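Local coordinates for protein induced by osmotic stress (Scheffersomyces stipitis, PDB 5YWN) that catalyses the asymmetric reduction of haloketones, probably drawing hydride from NADPH, as an extended short-chain reductase with a Rossmann fold, at residues H245-A248 with F249-E253; L220-N223 with K224-V228; D273-R276 with K277-Q281; W302-K305 with K306-I310. The protein carries 1 engineered substitution. One frame throughout, in Å; residues are numbered along the deposited sequence.

Interaction 1 of 4, residues H245-A248 with F249-E253; sequences HLAA and FEKDE
The ring of F249 carries the carbonyl O of L246 over one face, 3.8 Å above the ring plane and shifted toward its rim, while the far corner of the ring, CZ, rests 3.6 Å from L246 CD1. F249 CG sits between the backbone N and the carbonyl carbon (chi1 80°), and this crowded position folds the ring back along the preceding turn. L246 is turned the other way, with CG trans to N (chi1 -173°), which carries its isobutyl group to both the ring and the E250 carboxylate, whose OE2 lies 3.4 Å from L246 CG. The other carboxylate oxygen, OE1, is hydrogen-bonded to Y27. K251, just past the helix, lays its alkyl chain on A247, with K251 CE 4.0 Å from A247 CB. E250 N binds L246 O at 2.9 Å and K251 N binds A247 O at 3.1 Å; F249 N has two weaker acceptors, H245 O and L246 O. A leucine at F249 would probably leave L246 CD1 without its flat partner and open a gap beside I76, L78 and V121. This is the closing turn of helix 238-250, packed on strands 119-123, 74-79 and 186-192 of the parallel Rossmann-fold sheet.

Interaction 2 of 4, residues L220-N223 with K224-V228; sequences LKLN and KDDDV
The amide of N223 lies flat over the carboxylate of D226, the two planes only 13° apart and N223 CG 3.4 Å from D226 OD2, though the side chains themselves cross at about a right angle. Both belong to a type I beta turn, N223 to D226, whose closing bond runs from D226 N to N223 O at 2.9 Å. An Asx turn is built into it: N223 OD1 accepts from D225 N at 3.1 Å, the donor in the carbonyl plane. The asparagine reaches that N-H because chi1 of 71° swings CG forward between its own N and C. Asparagine thus suits the first position, where side chain and backbone each take an N-H of the turn. D226 answers from the fourth position, its OD2 accepting from N223 N; an alanine here would probably leave that N-H without its carboxylate mate and the N223 amide freer to turn. L222 screens the carboxylate from one flank, its CD2 3.9 Å from D226 OD2, and also packs on P229 and P287. K221 keeps clear of these acids and forms a salt bridge with E214. The turn stands at the surface, in the long loop joining helix 211-217 to strand 234-237. N223 N meets D226 OD2 on its anti side, at 2.8 Å and 17° out of the carboxylate plane.

Interaction 3 of 4, residues D273-R276 with K277-Q281; sequences DVVR and KNFPQ
N278 keeps CG beside its backbone N (chi1 -65°), and a chi2 of -81° then aims ND2 back up the helix at V274 O, 2.9 Å away. The same oxygen takes N278 N at 3.2 Å, so one carbonyl is gripped twice: the backbone donor comes in straighter than the amide donor, which is tilted from the carbonyl plane. The other amide hydrogen can serve E319, which also holds the side chain. This is the last turn of helix 268-278, packed against helix 318-332, where an asparagine can satisfy a carbonyl and still reach across. F279 leaves helical geometry yet still gives its N-H to V275 O at 2.8 Å, and that oxygen lies at the edge of the phenyl ring, near its plane. V275 CG1 stands 4.2 Å from F279 ring atom CD2, and both side chains reach I326. P280, which has no N-H to offer a further helical bond, suits the exit; its CA makes a CA-H...O contact with R276 O at 3.5 Å. On the outer side K277 runs its alkyl chain past D273 O, K277 CG at 3.4 Å. D273 and K277 do not pair directly: H292 binds both, through its backbone N and its NE2.

Interaction 4 of 4, residues W302-K305 with K306-I310; sequences WNDK and KTKKI
D304 O and K305 O accept the first two backbone hydrogen bonds of helix 305-311, from K308 N at 3.0 Å and K309 N at 3.1 Å.

The side-chain hydrogen bonds gather on N303 rather than on the N-cap residue. D304 occupies the N-cap position but makes no capping bond. Instead N303 OD1 accepts from K305 N at 3.3 Å, an Asx turn, and from K305 NZ at 2.8 Å, the two donors arriving from opposite faces of the amide plane. K305 reaches back to it because its chain bends at chi3 and chi4, and a long flexible lysine suits that return. A water bridges the same OD1 to K306 N, 2.8 Å from each, and so gives the N-H of a first-turn residue an acceptor.

Van der Waals contact is slight: the D304 carboxylate, swung to a chi1 of 65°, leans on the alkyl chain of K308, with D304 OD2 3.8 Å from K308 CG. D304 and K308 are not in ionic contact, D304 OD2 lying 4.8 Å from K308 NZ, whose ammonium makes a cation-pi contact with Y315. A negative side chain at the helix start would still be expected to suit the helix dipole.

T307 turns inward, its hydroxyl bonded to E144 and to L260 N, so the helix start is fastened to strand 258-261, the edge of the seven-stranded sheet; D304 touches L260 while T307 packs on L259 and L261.

How the interactions relate
The four contacts fall into two separate neighbourhoods. Interactions 1 and 4 touch, K251 CD lying 3.2 Å from I310 O, and both belong to helices set against the Rossmann sheet. Interactions 2 and 3 lie far off, their centres 13 Å apart and without direct contact, yet linked through helix 268-278, on which V228 packs. Interactions 1 and 3 are partly buried helix ends, each with a buried phenylalanine and a buried polar side chain (H245, D273) bonded to partners elsewhere. Interactions 2 and 4 are surface contacts where an asparagine side chain accepts the N-H two residues on, an Asx turn in both: one shapes a loop turn among acids, the other starts a helix among lysines.

Interaction 1 of 4, residues H245-A248 with F249-E253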
loop_
_atom_site.group_PDB
_atom_site.type_symbol
_atom_site.label_atom_id
_atom_site.label_comp_id
_atom_site.label_asym_id
_atom_site.label_seq_id
_atom_site.Cartn_x
_atom_site.Cartn_y
_atom_site.Cartn_z
ATOM N N HIS A 245 -9.432 -1.643 0.666
ATOM C CA HIS A 245 -9.646 -1.293 -0.717
ATOM C C HIS A 245 -11.013 -1.805 -1.203
ATOM O O HIS A 245 -11.712 -1.105 -1.823
ATOM C CB HIS A 245 -8.490 -1.736 -1.598
ATOM C CG HIS A 245 -7.296 -0.836 -1.557
ATOM N ND1 HIS A 245 -6.441 -0.784 -0.495
ATOM C CD2 HIS A 245 -6.842 0.075 -2.435
ATOM C CE1 HIS A 245 -5.500 0.090 -0.735
ATOM N NE2 HIS A 245 -5.715 0.618 -1.911
ATOM N N LEU A 246 -11.372 -3.011 -0.823
ATOM C CA LEU A 246 -12.654 -3.553 -1.154
ATOM C C LEU A 246 -13.790 -2.746 -0.583
ATOM O O LEU A 246 -14.650 -2.354 -1.293
ATOM C CB LEU A 246 -12.776 -4.965 -0.676
ATOM C CG LEU A 246 -13.999 -5.709 -1.103
ATOM C CD1 LEU A 246 -13.915 -5.966 -2.576
ATOM C CD2 LEU A 246 -14.123 -7.002 -0.343
ATOM N N ALA A 247 -13.694 -2.418 0.678
ATOM C CA ALA A 247 -14.647 -1.571 1.332
ATOM C C ALA A 247 -14.705 -0.227 0.613
ATOM O O ALA A 247 -15.738 0.314 0.428
ATOM C CB ALA A 247 -14.240 -1.328 2.759
ATOM N N ALA A 248 -13.574 0.251 0.189
ATOM C CA ALA A 248 -13.442 1.569 -0.366
ATOM C C ALA A 248 -14.258 1.775 -1.623
ATOM O O ALA A 248 -14.623 2.854 -1.896
ATOM C CB ALA A 248 -12.003 1.933 -0.609
ATOM N N PHE A 249 -14.421 0.716 -2.401
ATOM C CA PHE A 249 -15.300 0.743 -3.542
ATOM C C PHE A 249 -16.697 0.135 -3.417
ATOM O O PHE A 249 -17.555 0.481 -4.153
ATOM C CB PHE A 249 -14.588 0.329 -4.818
ATOM C CG PHE A 249 -14.404 -1.154 -5.021
ATOM C CD1 PHE A 249 -15.379 -1.918 -5.588
ATOM C CD2 PHE A 249 -13.218 -1.749 -4.753
ATOM C CE1 PHE A 249 -15.175 -3.252 -5.799
ATOM C CE2 PHE A 249 -13.000 -3.064 -5.004
ATOM C CZ PHE A 249 -13.972 -3.819 -5.524
ATOM N N GLU A 250 -16.852 -0.847 -2.550
ATOM C CA GLU A 250 -18.118 -1.492 -2.263
ATOM C C GLU A 250 -19.128 -0.710 -1.467
ATOM O O GLU A 250 -20.253 -0.786 -1.736
ATOM C CB GLU A 250 -17.925 -2.884 -1.685
ATOM C CG GLU A 250 -17.354 -3.920 -2.617
ATOM C CD GLU A 250 -17.426 -5.351 -2.094
ATOM O OE1 GLU A 250 -17.457 -6.240 -2.896
ATOM O OE2 GLU A 250 -17.434 -5.585 -0.926
ATOM N N LYS A 251 -18.689 -0.003 -0.444
ATOM C CA LYS A 251 -19.570 0.676 0.493
ATOM C C LYS A 251 -19.944 2.108 0.101
ATOM O O LYS A 251 -19.121 2.889 -0.218
ATOM C CB LYS A 251 -18.975 0.700 1.900
ATOM C CG LYS A 251 -18.619 -0.638 2.468
ATOM C CD LYS A 251 -18.067 -0.517 3.855
ATOM C CE LYS A 251 -17.774 -1.846 4.512
ATOM N NZ LYS A 251 -18.949 -2.653 4.835
ATOM N N ASP A 252 -21.211 2.422 0.226
ATOM C CA ASP A 252 -21.711 3.732 -0.069
ATOM C C ASP A 252 -21.069 4.769 0.860
ATOM O O ASP A 252 -20.784 5.823 0.451
ATOM C CB ASP A 252 -23.221 3.795 0.061
ATOM C CG ASP A 252 -23.971 3.318 -1.179
ATOM O OD1 ASP A 252 -23.404 3.092 -2.251
ATOM O OD2 ASP A 252 -25.176 3.163 -1.033
ATOM N N GLU A 253 -20.829 4.385 2.093
ATOM C CA GLU A 253 -20.267 5.210 3.145
ATOM C C GLU A 253 -18.853 5.694 2.834
ATOM O O GLU A 253 -18.429 6.643 3.351
ATOM C CB GLU A 253 -20.207 4.443 4.441
ATOM C CG GLU A 253 -21.498 4.038 5.073
ATOM C CD GLU A 253 -22.080 2.695 4.600
ATOM O OE1 GLU A 253 -21.640 2.093 3.668
ATOM O OE2 GLU A 253 -23.059 2.264 5.189
#

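Interaction 2 of 4, residues L220-N223 with K224-V228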
loop_
_atom_site.group_PDB
_atom_site.type_symbol
_atom_site.label_atom_id
_atom_site.label_comp_id
_atom_site.label_asym_id
_atom_site.label_seq_id
_atom_site.Cartn_x
_atom_site.Cartn_y
_atom_site.Cartn_z
ATOM N N LEU A 220 15.365 -12.431 10.095
ATOM C CA LEU A 220 15.922 -13.717 9.809
ATOM C C LEU A 220 17.400 -13.632 9.429
ATOM O O LEU A 220 18.101 -14.556 9.550
ATOM C CB LEU A 220 15.114 -14.422 8.739
ATOM C CG LEU A 220 13.653 -14.693 9.062
ATOM C CD1 LEU A 220 13.002 -15.620 8.065
ATOM C CD2 LEU A 220 13.530 -15.259 10.443
ATOM N N LYS A 221 17.834 -12.483 8.980
ATOM C CA LYS A 221 19.210 -12.261 8.660
ATOM C C LYS A 221 20.098 -11.775 9.801
ATOM O O LYS A 221 21.282 -11.647 9.642
ATOM C CB LYS A 221 19.286 -11.337 7.510
ATOM C CG LYS A 221 18.646 -11.894 6.278
ATOM C CD LYS A 221 17.829 -10.840 5.599
ATOM C CE LYS A 221 17.969 -10.886 4.113
ATOM N NZ LYS A 221 16.733 -10.934 3.325
ATOM N N LEU A 222 19.506 -11.517 10.943
ATOM C CA LEU A 222 20.262 -11.170 12.088
ATOM C C LEU A 222 21.031 -12.380 12.611
ATOM O O LEU A 222 20.721 -13.480 12.327
ATOM C CB LEU A 222 19.396 -10.606 13.177
ATOM C CG LEU A 222 18.630 -9.339 12.894
ATOM C CD1 LEU A 222 17.653 -9.105 14.002
ATOM C CD2 LEU A 222 19.549 -8.155 12.749
ATOM N N ASN A 223 22.046 -12.129 13.366
ATOM C CA ASN A 223 22.761 -13.179 14.037
ATOM C C ASN A 223 22.872 -12.825 15.490
ATOM O O ASN A 223 22.626 -11.720 15.863
ATOM C CB ASN A 223 24.133 -13.457 13.400
ATOM C CG ASN A 223 25.124 -12.349 13.641
ATOM O OD1 ASN A 223 25.290 -11.874 14.747
ATOM N ND2 ASN A 223 25.795 -11.934 12.580
ATOM N N LYS A 224 23.295 -13.780 16.286
ATOM C CA LYS A 224 23.111 -13.740 17.722
ATOM C C LYS A 224 23.736 -12.543 18.370
ATOM O O LYS A 224 23.284 -12.123 19.350
ATOM C CB LYS A 224 23.569 -15.008 18.405
ATOM C CG LYS A 224 25.025 -15.319 18.294
ATOM C CD LYS A 224 25.508 -16.239 19.412
ATOM C CE LYS A 224 26.735 -17.007 18.969
ATOM N NZ LYS A 224 26.805 -18.416 19.397
ATOM N N ASP A 225 24.789 -12.021 17.803
ATOM C CA ASP A 225 25.482 -10.883 18.367
ATOM C C ASP A 225 25.079 -9.504 17.851
ATOM O O ASP A 225 25.510 -8.529 18.347
ATOM C CB ASP A 225 26.957 -11.089 18.186
ATOM C CG ASP A 225 27.465 -12.235 18.980
ATOM O OD1 ASP A 225 27.066 -12.415 20.136
ATOM O OD2 ASP A 225 28.218 -12.989 18.435
ATOM N N ASP A 226 24.205 -9.473 16.878
ATOM C CA ASP A 226 23.701 -8.272 16.318
ATOM C C ASP A 226 22.879 -7.485 17.310
ATOM O O ASP A 226 22.397 -7.995 18.266
ATOM C CB ASP A 226 22.800 -8.627 15.174
ATOM C CG ASP A 226 23.505 -8.696 13.865
ATOM O OD1 ASP A 226 24.345 -7.861 13.614
ATOM O OD2 ASP A 226 23.192 -9.561 13.068
ATOM N N ASP A 227 22.747 -6.207 17.056
ATOM C CA ASP A 227 21.881 -5.357 17.840
ATOM C C ASP A 227 20.398 -5.626 17.537
ATOM O O ASP A 227 20.050 -6.111 16.508
ATOM C CB ASP A 227 22.197 -3.906 17.590
ATOM C CG ASP A 227 23.563 -3.465 18.164
ATOM O OD1 ASP A 227 24.016 -3.972 19.196
ATOM O OD2 ASP A 227 24.184 -2.568 17.602
ATOM N N VAL A 228 19.555 -5.283 18.470
ATOM C CA VAL A 228 18.154 -5.266 18.229
ATOM C C VAL A 228 17.891 -4.243 17.130
ATOM O O VAL A 228 18.394 -3.172 17.180
ATOM C CB VAL A 228 17.398 -4.834 19.488
ATOM C CG1 VAL A 228 15.924 -4.641 19.209
ATOM C CG2 VAL A 228 17.625 -5.795 20.639
#

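Interaction 3 of 4, residues D273-R276 with K277-Q281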
loop_
_atom_site.group_PDB
_atom_site.type_symbol
_atom_site.label_atom_id
_atom_site.label_comp_id
_atom_site.label_asym_id
_atom_site.label_seq_id
_atom_site.Cartn_x
_atom_site.Cartn_y
_atom_site.Cartn_z
ATOM N N ASP A 273 10.698 -10.328 19.920
ATOM C CA ASP A 273 9.970 -11.076 20.892
ATOM C C ASP A 273 8.980 -12.025 20.226
ATOM O O ASP A 273 8.834 -13.107 20.644
ATOM C CB ASP A 273 9.286 -10.160 21.912
ATOM C CG ASP A 273 10.289 -9.461 22.891
ATOM O OD1 ASP A 273 11.407 -9.880 23.041
ATOM O OD2 ASP A 273 9.907 -8.497 23.492
ATOM N N VAL A 274 8.310 -11.562 19.206
ATOM C CA VAL A 274 7.393 -12.398 18.497
ATOM C C VAL A 274 8.074 -13.543 17.784
ATOM O O VAL A 274 7.706 -14.626 17.949
ATOM C CB VAL A 274 6.519 -11.538 17.556
ATOM C CG1 VAL A 274 5.877 -12.335 16.441
ATOM C CG2 VAL A 274 5.487 -10.752 18.334
ATOM N N VAL A 275 9.086 -13.254 17.032
ATOM C CA VAL A 275 9.765 -14.241 16.260
ATOM C C VAL A 275 10.411 -15.350 17.110
ATOM O O VAL A 275 10.287 -16.481 16.812
ATOM C CB VAL A 275 10.792 -13.570 15.357
ATOM C CG1 VAL A 275 11.655 -14.566 14.664
ATOM C CG2 VAL A 275 10.097 -12.711 14.333
ATOM N N ARG A 276 11.050 -14.964 18.195
ATOM C CA ARG A 276 11.695 -15.916 19.058
ATOM C C ARG A 276 10.739 -16.907 19.738
ATOM O O ARG A 276 11.054 -18.038 19.827
ATOM C CB ARG A 276 12.625 -15.231 20.052
ATOM C CG ARG A 276 13.806 -14.496 19.461
ATOM C CD ARG A 276 14.499 -13.614 20.474
ATOM N NE ARG A 276 14.938 -14.428 21.570
ATOM C CZ ARG A 276 16.011 -15.188 21.537
ATOM N NH1 ARG A 276 16.811 -15.142 20.513
ATOM N NH2 ARG A 276 16.290 -15.957 22.545
ATOM N N LYS A 277 9.594 -16.450 20.211
ATOM C CA LYS A 277 8.567 -17.315 20.750
ATOM C C LYS A 277 7.933 -18.272 19.743
ATOM O O LYS A 277 7.802 -19.394 19.988
ATOM C CB LYS A 277 7.493 -16.489 21.396
ATOM C CG LYS A 277 7.917 -15.747 22.637
ATOM C CD LYS A 277 6.790 -14.895 23.165
ATOM C CE LYS A 277 7.048 -14.389 24.565
ATOM N NZ LYS A 277 8.064 -13.365 24.584
ATOM N N ASN A 278 7.552 -17.754 18.609
ATOM C CA ASN A 278 7.026 -18.486 17.493
ATOM C C ASN A 278 7.926 -19.421 16.722
ATOM O O ASN A 278 7.475 -20.380 16.267
ATOM C CB ASN A 278 6.202 -17.585 16.592
ATOM C CG ASN A 278 4.978 -17.076 17.279
ATOM O OD1 ASN A 278 4.011 -17.746 17.366
ATOM N ND2 ASN A 278 5.067 -15.915 17.817
ATOM N N PHE A 279 9.188 -19.077 16.591
ATOM C CA PHE A 279 10.158 -19.844 15.851
ATOM C C PHE A 279 11.370 -20.130 16.740
ATOM O O PHE A 279 12.453 -19.678 16.549
ATOM C CB PHE A 279 10.522 -19.167 14.550
ATOM C CG PHE A 279 9.352 -18.747 13.752
ATOM C CD1 PHE A 279 8.779 -19.597 12.875
ATOM C CD2 PHE A 279 8.799 -17.510 13.924
ATOM C CE1 PHE A 279 7.686 -19.224 12.155
ATOM C CE2 PHE A 279 7.712 -17.118 13.199
ATOM C CZ PHE A 279 7.145 -17.983 12.324
ATOM N N PRO A 280 11.138 -20.934 17.756
ATOM C CA PRO A 280 12.117 -21.190 18.791
ATOM C C PRO A 280 13.363 -21.937 18.323
ATOM O O PRO A 280 14.325 -21.874 18.981
ATOM C CB PRO A 280 11.336 -21.935 19.852
ATOM C CG PRO A 280 10.228 -22.549 19.155
ATOM C CD PRO A 280 9.915 -21.703 17.981
ATOM N N GLN A 281 13.309 -22.571 17.176
ATOM C CA GLN A 281 14.463 -23.078 16.517
ATOM C C GLN A 281 15.404 -21.996 16.068
ATOM O O GLN A 281 16.496 -22.259 15.844
ATOM C CB GLN A 281 14.132 -24.028 15.379
ATOM C CG GLN A 281 13.632 -23.411 14.097
ATOM C CD GLN A 281 12.190 -23.021 14.174
ATOM O OE1 GLN A 281 11.685 -22.802 15.210
ATOM N NE2 GLN A 281 11.559 -22.909 13.062
#

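Interaction 4 of 4, residues W302-K305 with K306-I310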
loop_
_atom_site.group_PDB
_atom_site.type_symbol
_atom_site.label_atom_id
_atom_site.label_comp_id
_atom_site.label_asym_id
_atom_site.label_seq_id
_atom_site.Cartn_x
_atom_site.Cartn_y
_atom_site.Cartn_z
ATOM N N TRP A 302 -4.054 7.326 17.675
ATOM C CA TRP A 302 -4.524 8.024 16.516
ATOM C C TRP A 302 -6.059 7.894 16.324
ATOM O O TRP A 302 -6.664 6.958 16.760
ATOM C CB TRP A 302 -3.772 7.586 15.296
ATOM C CG TRP A 302 -2.356 7.935 15.226
ATOM C CD1 TRP A 302 -1.655 8.716 16.076
ATOM C CD2 TRP A 302 -1.447 7.525 14.233
ATOM N NE1 TRP A 302 -0.379 8.816 15.674
ATOM C CE2 TRP A 302 -0.222 8.073 14.539
ATOM C CE3 TRP A 302 -1.546 6.733 13.114
ATOM C CZ2 TRP A 302 0.872 7.879 13.747
ATOM C CZ3 TRP A 302 -0.444 6.524 12.367
ATOM C CH2 TRP A 302 0.723 7.079 12.675
ATOM N N ASN A 303 -6.661 8.905 15.738
ATOM C CA ASN A 303 -8.072 8.928 15.498
ATOM C C ASN A 303 -8.526 8.349 14.155
ATOM O O ASN A 303 -8.767 9.053 13.208
ATOM C CB ASN A 303 -8.615 10.306 15.648
ATOM C CG ASN A 303 -10.104 10.373 15.441
ATOM O OD1 ASN A 303 -10.786 9.400 15.404
ATOM N ND2 ASN A 303 -10.578 11.531 15.322
ATOM N N ASP A 304 -8.679 7.057 14.151
ATOM C CA ASP A 304 -9.177 6.297 13.027
ATOM C C ASP A 304 -10.587 5.815 13.218
ATOM O O ASP A 304 -10.986 4.928 12.573
ATOM C CB ASP A 304 -8.261 5.135 12.678
ATOM C CG ASP A 304 -8.193 4.089 13.776
ATOM O OD1 ASP A 304 -8.664 4.313 14.877
ATOM O OD2 ASP A 304 -7.654 3.033 13.508
ATOM N N LYS A 305 -11.329 6.449 14.090
ATOM C CA LYS A 305 -12.656 5.996 14.466
ATOM C C LYS A 305 -13.605 5.925 13.300
ATOM O O LYS A 305 -14.274 4.967 13.137
ATOM C CB LYS A 305 -13.240 6.855 15.585
ATOM C CG LYS A 305 -12.526 6.657 16.910
ATOM C CD LYS A 305 -13.192 7.324 18.100
ATOM C CE LYS A 305 -13.621 8.763 17.859
ATOM N NZ LYS A 305 -12.550 9.728 17.606
ATOM N N LYS A 306 -13.572 6.917 12.456
ATOM C CA LYS A 306 -14.393 6.952 11.284
ATOM C C LYS A 306 -14.070 5.788 10.322
ATOM O O LYS A 306 -14.924 5.128 9.858
ATOM C CB LYS A 306 -14.191 8.287 10.571
ATOM C CG LYS A 306 -15.066 8.482 9.360
ATOM C CD LYS A 306 -14.792 9.745 8.597
ATOM C CE LYS A 306 -15.432 10.965 9.225
ATOM N NZ LYS A 306 -15.675 12.042 8.250
ATOM N N THR A 307 -12.798 5.570 10.087
ATOM C CA THR A 307 -12.359 4.534 9.206
ATOM C C THR A 307 -12.826 3.177 9.727
ATOM O O THR A 307 -13.386 2.435 9.002
ATOM C CB THR A 307 -10.833 4.587 8.991
ATOM O OG1 THR A 307 -10.494 5.738 8.251
ATOM C CG2 THR A 307 -10.318 3.390 8.302
ATOM N N LYS A 308 -12.641 2.918 10.996
ATOM C CA LYS A 308 -13.030 1.646 11.598
ATOM C C LYS A 308 -14.523 1.387 11.504
ATOM O O LYS A 308 -14.921 0.312 11.196
ATOM C CB LYS A 308 -12.582 1.549 13.049
ATOM C CG LYS A 308 -11.116 1.402 13.279
ATOM C CD LYS A 308 -10.533 0.302 12.469
ATOM C CE LYS A 308 -10.718 -1.047 13.147
ATOM N NZ LYS A 308 -10.050 -1.004 14.459
ATOM N N LYS A 309 -15.322 2.411 11.741
ATOM C CA LYS A 309 -16.756 2.346 11.566
ATOM C C LYS A 309 -17.157 2.056 10.122
ATOM O O LYS A 309 -17.988 1.282 9.905
ATOM C CB LYS A 309 -17.399 3.635 12.011
ATOM C CG LYS A 309 -18.904 3.712 11.863
ATOM C CD LYS A 309 -19.600 2.862 12.869
ATOM C CE LYS A 309 -20.959 3.403 13.251
ATOM N NZ LYS A 309 -21.561 2.523 14.241
ATOM N N ILE A 310 -16.543 2.707 9.173
ATOM C CA ILE A 310 -16.804 2.434 7.808
ATOM C C ILE A 310 -16.383 1.016 7.398
ATOM O O ILE A 310 -17.119 0.336 6.786
ATOM C CB ILE A 310 -16.154 3.484 6.900
ATOM C CG1 ILE A 310 -16.841 4.822 7.038
ATOM C CG2 ILE A 310 -16.227 3.083 5.439
ATOM C CD1 ILE A 310 -16.075 5.910 6.434
HETATM O O HOH W 1 -12.184 9.269 12.968
#